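PDB 5F11: fructokinase from Vibrio cholerae serotype O1, which catalyses the ATP-dependent phosphorylation of fructose, as a sugar kinase of the PfkB family. Local coordinates for residues A[26-31]-A[97-102]; A[67-72]-A[90-95]; A[141-146]-A[173-178]. All blocks are in the same frame, centred on the assembly; numbering follows the deposited sequence.

Contact 1 (A[26-31]-A[97-102]). With FRU (beta-D-fructofuranose), chain B.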
loop_
_atom_site.group_PDB
_atom_site.type_symbol
_atom_site.label_atom_id
_atom_site.label_comp_id
_atom_site.label_asym_id
_atom_site.label_seq_id
_atom_site.Cartn_x
_atom_site.Cartn_y
_atom_site.Cartn_z
ATOM N N ASP A 26 13.578 2.760 -7.491
ATOM C CA ASP A 26 12.310 2.177 -7.071
ATOM C C ASP A 26 11.601 1.366 -8.163
ATOM O O ASP A 26 11.368 1.865 -9.259
ATOM C CB ASP A 26 11.380 3.253 -6.488
ATOM C CG ASP A 26 10.997 4.328 -7.498
ATOM O OD1 ASP A 26 9.790 4.612 -7.619
ATOM O OD2 ASP A 26 11.890 4.917 -8.147
ATOM N N ALA A 27 11.306 0.101 -7.861
ATOM C CA ALA A 27 10.371 -0.702 -8.659
ATOM C C ALA A 27 9.059 -0.676 -7.900
ATOM O O ALA A 27 9.048 -0.946 -6.701
ATOM C CB ALA A 27 10.859 -2.132 -8.795
ATOM N N VAL A 28 7.960 -0.311 -8.561
ATOM C CA VAL A 28 6.698 -0.187 -7.838
ATOM C C VAL A 28 5.498 -0.780 -8.562
ATOM O O VAL A 28 5.449 -0.841 -9.787
ATOM C CB VAL A 28 6.381 1.280 -7.395
ATOM C CG1 VAL A 28 7.628 2.173 -7.451
ATOM C CG2 VAL A 28 5.253 1.877 -8.217
ATOM N N VAL A 29 4.533 -1.233 -7.773
ATOM C CA VAL A 29 3.262 -1.682 -8.301
ATOM C C VAL A 29 2.310 -0.495 -8.356
ATOM O O VAL A 29 1.996 0.113 -7.322
ATOM C CB VAL A 29 2.658 -2.801 -7.444
ATOM C CG1 VAL A 29 1.306 -3.212 -8.000
ATOM C CG2 VAL A 29 3.595 -3.984 -7.408
ATOM N N ASP A 30 1.883 -0.164 -9.573
ATOM C CA ASP A 30 0.954 0.926 -9.819
ATOM C C ASP A 30 -0.494 0.450 -9.835
ATOM O O ASP A 30 -0.905 -0.316 -10.705
ATOM C CB ASP A 30 1.266 1.596 -11.157
ATOM C CG ASP A 30 2.556 2.379 -11.136
ATOM O OD1 ASP A 30 2.908 2.941 -10.073
ATOM O OD2 ASP A 30 3.220 2.438 -12.196
ATOM N N LEU A 31 -1.265 0.921 -8.867
ATOM C CA LEU A 31 -2.688 0.650 -8.811
ATOM C C LEU A 31 -3.373 1.729 -9.639
ATOM O O LEU A 31 -3.285 2.915 -9.323
ATOM C CB LEU A 31 -3.185 0.682 -7.361
ATOM C CG LEU A 31 -3.129 -0.595 -6.510
ATOM C CD1 LEU A 31 -2.313 -1.703 -7.147
ATOM C CD2 LEU A 31 -2.598 -0.296 -5.124
ATOM N N ARG A 97 8.593 -2.941 2.986
ATOM C CA ARG A 97 7.643 -3.271 1.929
ATOM C C ARG A 97 7.983 -2.710 0.549
ATOM O O ARG A 97 8.681 -1.700 0.416
ATOM C CB ARG A 97 6.254 -2.791 2.347
ATOM C CG ARG A 97 5.568 -3.706 3.345
ATOM C CD ARG A 97 5.093 -4.971 2.649
ATOM N NE ARG A 97 4.784 -6.034 3.590
ATOM C CZ ARG A 97 5.686 -6.862 4.102
ATOM N NH1 ARG A 97 6.963 -6.747 3.766
ATOM N NH2 ARG A 97 5.312 -7.801 4.959
ATOM N N THR A 98 7.476 -3.380 -0.483
ATOM C CA THR A 98 7.639 -2.926 -1.863
ATOM C C THR A 98 6.783 -1.681 -2.065
ATOM O O THR A 98 5.686 -1.594 -1.513
ATOM C CB THR A 98 7.213 -4.020 -2.882
ATOM O OG1 THR A 98 7.955 -5.223 -2.639
ATOM C CG2 THR A 98 7.468 -3.571 -4.320
ATOM N N SER A 99 7.292 -0.718 -2.836
ATOM C CA SER A 99 6.565 0.519 -3.120
ATOM C C SER A 99 5.212 0.229 -3.795
ATOM O O SER A 99 5.104 -0.648 -4.659
ATOM C CB SER A 99 7.429 1.455 -3.977
ATOM O OG SER A 99 6.845 2.738 -4.153
ATOM N N THR A 100 4.183 0.954 -3.366
ATOM C CA THR A 100 2.823 0.766 -3.855
ATOM C C THR A 100 2.156 2.123 -4.081
ATOM O O THR A 100 1.962 2.893 -3.137
ATOM C CB THR A 100 1.982 -0.014 -2.836
ATOM O OG1 THR A 100 2.574 -1.296 -2.600
ATOM C CG2 THR A 100 0.538 -0.182 -3.335
ATOM N N VAL A 101 1.802 2.416 -5.328
ATOM C CA VAL A 101 1.290 3.736 -5.676
ATOM C C VAL A 101 -0.106 3.682 -6.308
ATOM O O VAL A 101 -0.384 2.871 -7.195
ATOM C CB VAL A 101 2.265 4.500 -6.614
ATOM C CG1 VAL A 101 1.800 5.937 -6.836
ATOM C CG2 VAL A 101 3.677 4.501 -6.047
ATOM N N VAL A 102 -0.978 4.564 -5.832
ATOM C CA VAL A 102 -2.320 4.722 -6.371
ATOM C C VAL A 102 -2.327 5.859 -7.390
ATOM O O VAL A 102 -1.929 6.982 -7.074
ATOM C CB VAL A 102 -3.331 5.066 -5.248
ATOM C CG1 VAL A 102 -4.746 4.976 -5.770
ATOM C CG2 VAL A 102 -3.154 4.136 -4.059
HETATM C C1 FRU B . 7.425 6.548 -9.086
HETATM C C2 FRU B . 6.403 6.639 -10.177
HETATM C C3 FRU B . 5.844 5.285 -10.469
HETATM C C4 FRU B . 5.506 5.401 -11.889
HETATM C C5 FRU B . 6.674 6.173 -12.376
HETATM C C6 FRU B . 6.294 6.834 -13.661
HETATM O O1 FRU B . 8.508 5.776 -9.460
HETATM O O2 FRU B . 5.431 7.521 -9.732
HETATM O O3 FRU B . 4.742 4.983 -9.709
HETATM O O4 FRU B . 5.415 4.184 -12.517
HETATM O O5 FRU B . 6.983 7.103 -11.373
HETATM O O6 FRU B . 7.209 7.794 -14.044
HETATM O O HOH W 1 8.338 4.603 -4.945
HETATM O O HOH W 2 9.859 -0.773 -3.916
#
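Leu31 and Val101 join through their backbones, Leu31 N donating to Val101 O at 2.7 Å. Val101 N in turn donates to Val29 O at 3.1 Å, and Val29 N to Ser99 O, which makes up the ladder between the parallel strands 28-33 and 99-103. Leu31 turns to the face it shares with Val29, Thr100 and Val102, and there its CD2 branch lies 3.6 Å from Thr100 CG2. Phe72 of helix 71-82 covers Val29 and Thr100, while Leu31 packs on Leu31 of the second subunit and Val102 on Phe72 of that subunit. Val101 looks the other way, with Val28 and Asp30. Its chi1 of -173° sets CG2 beside the backbone N, 3.8 Å from Val28 CG2, and the same methyl approaches O3 of the bound fructose. Next to it the Asp30 carboxylate takes two hydroxyls, fructose O3 on OD1 and O4 on OD2, each at 2.8 Å. Ser99 covers Val28 CG1 with its CB and OG, and a water links OG to Asp26, donating to OD1 at 3.0 Å. That same OD1 accepts from fructose O1 at 2.5 Å. The sheet thus offers the sugar the Asp30 carboxylate and the methyls of Val28 and Val101, Asp26 adds its carboxylate from the preceding loop, and the other face serves the partner subunit, consistent with the substrate-covering lid of ribokinase-like enzymes.

Contact 2 (A[67-72]-A[90-95]); sequences VGNDPF and LHFDPV
Val67 and its partners His91 and Asp93 carry the backbone bonding. Val67 N donates to His91 O at 3.0 Å, and Asp93 N returns a bond to Val67 O at 2.9 Å. One step on, Asn69 N reaches Asp93 O at 3.3 Å, longer and bent to 136° as the chain leaves the sheet in an inverse gamma turn centred on Asn69. The pairing is parallel, the two strands being the ends of the beta-alpha-beta unit made by strand 61-68, helix 71-82 and strand 86-93.

The apolar contacts come from the two methyls of Val67. CG2 lies beside the Phe92 ring, 3.8 Å from CD1, the two side chains pointing the same way, while CG1 meets Leu90 CD1 at 4.1 Å with the side chains at about a right angle. Helix 71-82 packs over this side through Gln77, which touches both Leu90 and Phe92.

A carbonyl also meets the ring: Gly68 O stands at its edge, in plane, 3.6 Å from Phe92 CD1, where the slightly positive ring hydrogens probably suit it.

Carboxylates tie down both exits. Asp93, with CG anti to its N (chi1 -170°), brings OD2 forward to Val95 N at 2.9 Å in an Asx turn, and OD2 also accepts from His96 N. Asp70 is the N-cap of helix 71-82, its OD2 taking Gly73 N and the hydroxyl of Thr98. Backbone bonds therefore hold strand 86-93 at the sheet's edge, while side-chain acceptors fix where the chain turns away from it.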
loop_
_atom_site.group_PDB
_atom_site.type_symbol
_atom_site.label_atom_id
_atom_site.label_comp_id
_atom_site.label_asym_id
_atom_site.label_seq_id
_atom_site.Cartn_x
_atom_site.Cartn_y
_atom_site.Cartn_z
ATOM N N VAL A 67 13.838 -4.387 -3.510
ATOM C CA VAL A 67 12.389 -4.455 -3.390
ATOM C C VAL A 67 12.083 -5.150 -2.078
ATOM O O VAL A 67 13.010 -5.562 -1.371
ATOM C CB VAL A 67 11.725 -5.242 -4.569
ATOM C CG1 VAL A 67 11.810 -4.454 -5.867
ATOM C CG2 VAL A 67 12.348 -6.641 -4.730
ATOM N N GLY A 68 10.801 -5.284 -1.749
ATOM C CA GLY A 68 10.413 -5.943 -0.518
ATOM C C GLY A 68 10.352 -7.447 -0.677
ATOM O O GLY A 68 10.104 -7.953 -1.775
ATOM N N ASN A 69 10.568 -8.179 0.411
ATOM C CA ASN A 69 10.373 -9.626 0.375
ATOM C C ASN A 69 8.892 -10.001 0.484
ATOM O O ASN A 69 8.482 -10.701 1.413
ATOM C CB ASN A 69 11.163 -10.310 1.482
ATOM C CG ASN A 69 11.251 -11.797 1.284
ATOM O OD1 ASN A 69 11.173 -12.282 0.158
ATOM N ND2 ASN A 69 11.411 -12.537 2.378
ATOM N N ASP A 70 8.095 -9.538 -0.477
ATOM C CA ASP A 70 6.651 -9.745 -0.464
ATOM C C ASP A 70 6.186 -10.076 -1.883
ATOM O O ASP A 70 6.988 -9.990 -2.814
ATOM C CB ASP A 70 5.982 -8.479 0.070
ATOM C CG ASP A 70 6.560 -7.221 -0.527
ATOM O OD1 ASP A 70 6.868 -6.302 0.254
ATOM O OD2 ASP A 70 6.693 -7.144 -1.770
ATOM N N PRO A 71 4.904 -10.454 -2.062
ATOM C CA PRO A 71 4.432 -10.804 -3.414
ATOM C C PRO A 71 4.655 -9.717 -4.476
ATOM O O PRO A 71 5.037 -10.050 -5.599
ATOM C CB PRO A 71 2.934 -11.034 -3.213
ATOM C CG PRO A 71 2.817 -11.488 -1.820
ATOM C CD PRO A 71 3.893 -10.775 -1.038
ATOM N N PHE A 72 4.421 -8.452 -4.136
ATOM C CA PHE A 72 4.666 -7.351 -5.072
ATOM C C PHE A 72 6.121 -7.333 -5.546
ATOM O O PHE A 72 6.397 -7.140 -6.732
ATOM C CB PHE A 72 4.317 -5.996 -4.441
ATOM C CG PHE A 72 2.847 -5.691 -4.431
ATOM C CD1 PHE A 72 1.922 -6.622 -4.896
ATOM C CD2 PHE A 72 2.389 -4.468 -3.971
ATOM C CE1 PHE A 72 0.565 -6.339 -4.884
ATOM C CE2 PHE A 72 1.044 -4.171 -3.963
ATOM C CZ PHE A 72 0.125 -5.107 -4.424
ATOM N N LEU A 90 19.331 -7.533 -8.000
ATOM C CA LEU A 90 18.102 -7.036 -7.418
ATOM C C LEU A 90 17.879 -7.763 -6.114
ATOM O O LEU A 90 17.604 -8.957 -6.122
ATOM C CB LEU A 90 16.928 -7.303 -8.352
ATOM C CG LEU A 90 15.572 -6.941 -7.750
ATOM C CD1 LEU A 90 15.535 -5.448 -7.396
ATOM C CD2 LEU A 90 14.442 -7.319 -8.682
ATOM N N HIS A 91 17.973 -7.045 -4.997
ATOM C CA HIS A 91 17.910 -7.674 -3.676
ATOM C C HIS A 91 16.538 -7.597 -2.979
ATOM O O HIS A 91 15.759 -6.671 -3.219
ATOM C CB HIS A 91 18.978 -7.068 -2.764
ATOM C CG HIS A 91 20.365 -7.143 -3.321
ATOM N ND1 HIS A 91 21.268 -8.115 -2.943
ATOM C CD2 HIS A 91 21.013 -6.351 -4.209
ATOM C CE1 HIS A 91 22.407 -7.928 -3.586
ATOM N NE2 HIS A 91 22.282 -6.861 -4.355
ATOM N N PHE A 92 16.267 -8.563 -2.097
ATOM C CA PHE A 92 15.022 -8.588 -1.332
ATOM C C PHE A 92 15.251 -8.160 0.118
ATOM O O PHE A 92 15.797 -8.923 0.918
ATOM C CB PHE A 92 14.384 -9.984 -1.363
ATOM C CG PHE A 92 13.943 -10.428 -2.723
ATOM C CD1 PHE A 92 12.667 -10.128 -3.186
ATOM C CD2 PHE A 92 14.793 -11.162 -3.537
ATOM C CE1 PHE A 92 12.247 -10.545 -4.453
ATOM C CE2 PHE A 92 14.388 -11.580 -4.806
ATOM C CZ PHE A 92 13.112 -11.273 -5.264
ATOM N N ASP A 93 14.838 -6.942 0.457
ATOM C CA ASP A 93 14.993 -6.448 1.818
ATOM C C ASP A 93 14.157 -7.273 2.793
ATOM O O ASP A 93 12.993 -7.565 2.526
ATOM C CB ASP A 93 14.599 -4.978 1.909
ATOM C CG ASP A 93 14.986 -4.363 3.241
ATOM O OD1 ASP A 93 16.076 -3.755 3.309
ATOM O OD2 ASP A 93 14.226 -4.532 4.225
ATOM N N PRO A 94 14.749 -7.642 3.941
ATOM C CA PRO A 94 14.082 -8.575 4.851
ATOM C C PRO A 94 12.954 -7.965 5.677
ATOM O O PRO A 94 12.274 -8.719 6.363
ATOM C CB PRO A 94 15.214 -9.000 5.782
ATOM C CG PRO A 94 16.100 -7.800 5.835
ATOM C CD PRO A 94 16.077 -7.242 4.445
ATOM N N VAL A 95 12.755 -6.650 5.638
ATOM C CA VAL A 95 11.782 -6.034 6.555
ATOM C C VAL A 95 10.840 -5.007 5.917
ATOM O O VAL A 95 9.673 -4.923 6.297
ATOM C CB VAL A 95 12.462 -5.404 7.821
ATOM C CG1 VAL A 95 13.274 -6.444 8.588
ATOM C CG2 VAL A 95 13.340 -4.245 7.438
#

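Contact 3 (A[141-146]-A[173-178]); sequences VCSIAL and PNLREE. With FRU (beta-D-fructofuranose), chain B.
Ser143 grips Pro173 O twice, just where two neighbouring parallel strands of the Rossmann-like PfkB core, 138-142 and 168-172, give way to loops at their C-terminal ends. With chi1 at 69°, OG sits between its own N and carbonyl carbon and donates to Pro173 O at 2.6 Å. Ser143 N donates to the same oxygen at 3.0 Å, and the two donors arrive from opposite faces of the carbonyl plane. OG in turn accepts from a water at 2.7 Å, and that water takes the N-H of Arg176, so the hydroxyl reaches the second loop directly at Pro173 and through water at Arg176. Leu175 CD2 lies against OG as well.

Ile144 reaches the sugar side in an extended shape: CG1 lies beside the backbone N, and CD1, anti to CA, ends 3.7 Å from Arg176 CG. The two side chains cross at a slant, and CD1 also brushes C1 of the fructose and the side chain of Asp26. Arg176 bends at chi2 (-74°), which carries its guanidinium away from Ile144 and over to the ring of the sugar. Its NH1 turns back to Leu175 O at 2.9 Å, approaching from above the carbonyl plane, and this bond limits rotation of the group. Asn174, a residue of a calcium site in this enzyme, holds ND2 over one guanidinium face, 3.5 Å above the plane and offset toward the rim. Held so, Arg176 gives NH2 to fructose O5 at 3.0 Å, while NE points at fructose O2, also at 3.0 Å, with an N-H...O angle of 178°.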
loop_
_atom_site.group_PDB
_atom_site.type_symbol
_atom_site.label_atom_id
_atom_site.label_comp_id
_atom_site.label_asym_id
_atom_site.label_seq_id
_atom_site.Cartn_x
_atom_site.Cartn_y
_atom_site.Cartn_z
ATOM N N VAL A 141 19.689 7.402 -13.212
ATOM C CA VAL A 141 19.190 7.619 -11.854
ATOM C C VAL A 141 18.026 8.629 -11.802
ATOM O O VAL A 141 17.980 9.568 -12.593
ATOM C CB VAL A 141 20.357 8.073 -10.925
ATOM C CG1 VAL A 141 19.854 8.798 -9.718
ATOM C CG2 VAL A 141 21.217 6.876 -10.514
ATOM N N CYS A 142 17.081 8.411 -10.886
ATOM C CA CYS A 142 15.996 9.354 -10.623
ATOM C C CYS A 142 16.102 9.867 -9.195
ATOM O O CYS A 142 16.827 9.289 -8.389
ATOM C CB CYS A 142 14.643 8.668 -10.815
ATOM S SG CYS A 142 14.475 7.924 -12.406
ATOM N N SER A 143 15.368 10.930 -8.874
ATOM C CA SER A 143 15.461 11.562 -7.552
ATOM C C SER A 143 14.837 10.772 -6.391
ATOM O O SER A 143 15.176 11.027 -5.245
ATOM C CB SER A 143 14.871 12.984 -7.563
ATOM O OG SER A 143 13.454 12.963 -7.729
ATOM N N ILE A 144 13.914 9.847 -6.656
ATOM C CA ILE A 144 13.385 9.035 -5.557
ATOM C C ILE A 144 14.523 8.246 -4.891
ATOM O O ILE A 144 14.499 7.969 -3.693
ATOM C CB ILE A 144 12.226 8.090 -5.993
ATOM C CG1 ILE A 144 10.937 8.896 -6.225
ATOM C CG2 ILE A 144 11.965 7.030 -4.937
ATOM C CD1 ILE A 144 9.713 8.053 -6.523
ATOM N N ALA A 145 15.540 7.922 -5.675
ATOM C CA ALA A 145 16.702 7.220 -5.160
ATOM C C ALA A 145 17.522 8.094 -4.185
ATOM O O ALA A 145 18.293 7.576 -3.368
ATOM C CB ALA A 145 17.562 6.735 -6.323
ATOM N N LEU A 146 17.321 9.409 -4.271
ATOM C CA LEU A 146 17.995 10.381 -3.425
ATOM C C LEU A 146 17.110 10.920 -2.302
ATOM O O LEU A 146 17.558 11.778 -1.533
ATOM C CB LEU A 146 18.468 11.558 -4.263
ATOM C CG LEU A 146 19.219 11.289 -5.572
ATOM C CD1 LEU A 146 19.708 12.583 -6.211
ATOM C CD2 LEU A 146 20.373 10.350 -5.358
ATOM N N PRO A 173 15.448 14.095 -12.879
ATOM C CA PRO A 173 14.813 14.442 -11.606
ATOM C C PRO A 173 13.584 13.574 -11.351
ATOM O O PRO A 173 13.577 12.896 -10.329
ATOM C CB PRO A 173 14.438 15.913 -11.805
ATOM C CG PRO A 173 15.549 16.440 -12.672
ATOM C CD PRO A 173 15.905 15.293 -13.612
ATOM N N ASN A 174 12.622 13.545 -12.282
ATOM C CA ASN A 174 11.412 12.735 -12.127
ATOM C C ASN A 174 10.817 12.888 -10.720
ATOM O O ASN A 174 10.704 11.916 -9.969
ATOM C CB ASN A 174 11.728 11.263 -12.427
ATOM C CG ASN A 174 10.479 10.412 -12.588
ATOM O OD1 ASN A 174 9.681 10.610 -13.517
ATOM N ND2 ASN A 174 10.299 9.456 -11.680
ATOM N N LEU A 175 10.459 14.121 -10.374
ATOM C CA LEU A 175 10.197 14.518 -8.988
ATOM C C LEU A 175 8.919 13.934 -8.400
ATOM O O LEU A 175 7.863 13.976 -9.035
ATOM C CB LEU A 175 10.133 16.046 -8.882
ATOM C CG LEU A 175 11.357 16.885 -9.264
ATOM C CD1 LEU A 175 11.128 18.357 -8.906
ATOM C CD2 LEU A 175 12.628 16.351 -8.604
ATOM N N ARG A 176 9.027 13.401 -7.181
ATOM C CA ARG A 176 7.874 12.950 -6.395
ATOM C C ARG A 176 8.097 13.364 -4.946
ATOM O O ARG A 176 8.630 12.595 -4.129
ATOM C CB ARG A 176 7.683 11.433 -6.469
ATOM C CG ARG A 176 7.685 10.861 -7.873
ATOM C CD ARG A 176 6.404 11.153 -8.648
ATOM N NE ARG A 176 6.412 10.375 -9.880
ATOM C CZ ARG A 176 6.843 10.828 -11.053
ATOM N NH1 ARG A 176 7.262 12.080 -11.170
ATOM N NH2 ARG A 176 6.841 10.022 -12.111
ATOM N N GLU A 177 7.670 14.580 -4.639
ATOM C CA GLU A 177 8.013 15.245 -3.390
ATOM C C GLU A 177 7.608 14.547 -2.081
ATOM O O GLU A 177 8.350 14.590 -1.100
ATOM C CB GLU A 177 7.446 16.654 -3.404
ATOM C CG GLU A 177 7.854 17.457 -2.215
ATOM C CD GLU A 177 7.179 18.781 -2.205
ATOM O OE1 GLU A 177 6.258 18.950 -1.387
ATOM O OE2 GLU A 177 7.562 19.644 -3.026
ATOM N N GLU A 178 6.441 13.917 -2.063
ATOM C CA GLU A 178 5.915 13.331 -0.832
ATOM C C GLU A 178 6.755 12.162 -0.317
ATOM O O GLU A 178 6.569 11.706 0.810
ATOM C CB GLU A 178 4.452 12.897 -1.013
ATOM C CG GLU A 178 4.272 11.666 -1.880
ATOM C CD GLU A 178 2.813 11.242 -2.008
ATOM O OE1 GLU A 178 2.360 10.401 -1.200
ATOM O OE2 GLU A 178 2.122 11.748 -2.919
HETATM C C1 FRU B . 7.425 6.548 -9.086
HETATM C C2 FRU B . 6.403 6.639 -10.177
HETATM C C3 FRU B . 5.844 5.285 -10.469
HETATM C C4 FRU B . 5.506 5.401 -11.889
HETATM C C5 FRU B . 6.674 6.173 -12.376
HETATM C C6 FRU B . 6.294 6.834 -13.661
HETATM O O1 FRU B . 8.508 5.776 -9.460
HETATM O O2 FRU B . 5.431 7.521 -9.732
HETATM O O3 FRU B . 4.742 4.983 -9.709
HETATM O O4 FRU B . 5.415 4.184 -12.517
HETATM O O5 FRU B . 6.983 7.103 -11.373
HETATM O O6 FRU B . 7.209 7.794 -14.044
HETATM O O HOH W 3 11.568 12.746 -5.841
HETATM O O HOH W 4 12.294 9.986 -9.140
#

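Overall arrangement
Along the chain, contact 2 is nested within the loop that contact 1 closes, and contact 3 follows both. Contact 1 belongs to the four-stranded sheet; contacts 2 and 3 lie on the nine-stranded one, contact 2 at its outer strand 86-93 and contact 3 at the ends of two inner strands. Centres of contacts 1 and 2 are about 12 Å apart; the Thr98 hydroxyl links them, bonding Gly68 N and Asp70 OD2, and Phe72 of helix 71-82 packs on the smaller sheet. Contacts 1 and 3, about 14 Å apart, both reach the same fructose and touch where Ile144 packs on Asp26, consistent with a sugar site between the core and a lid, as in ribokinase-like enzymes.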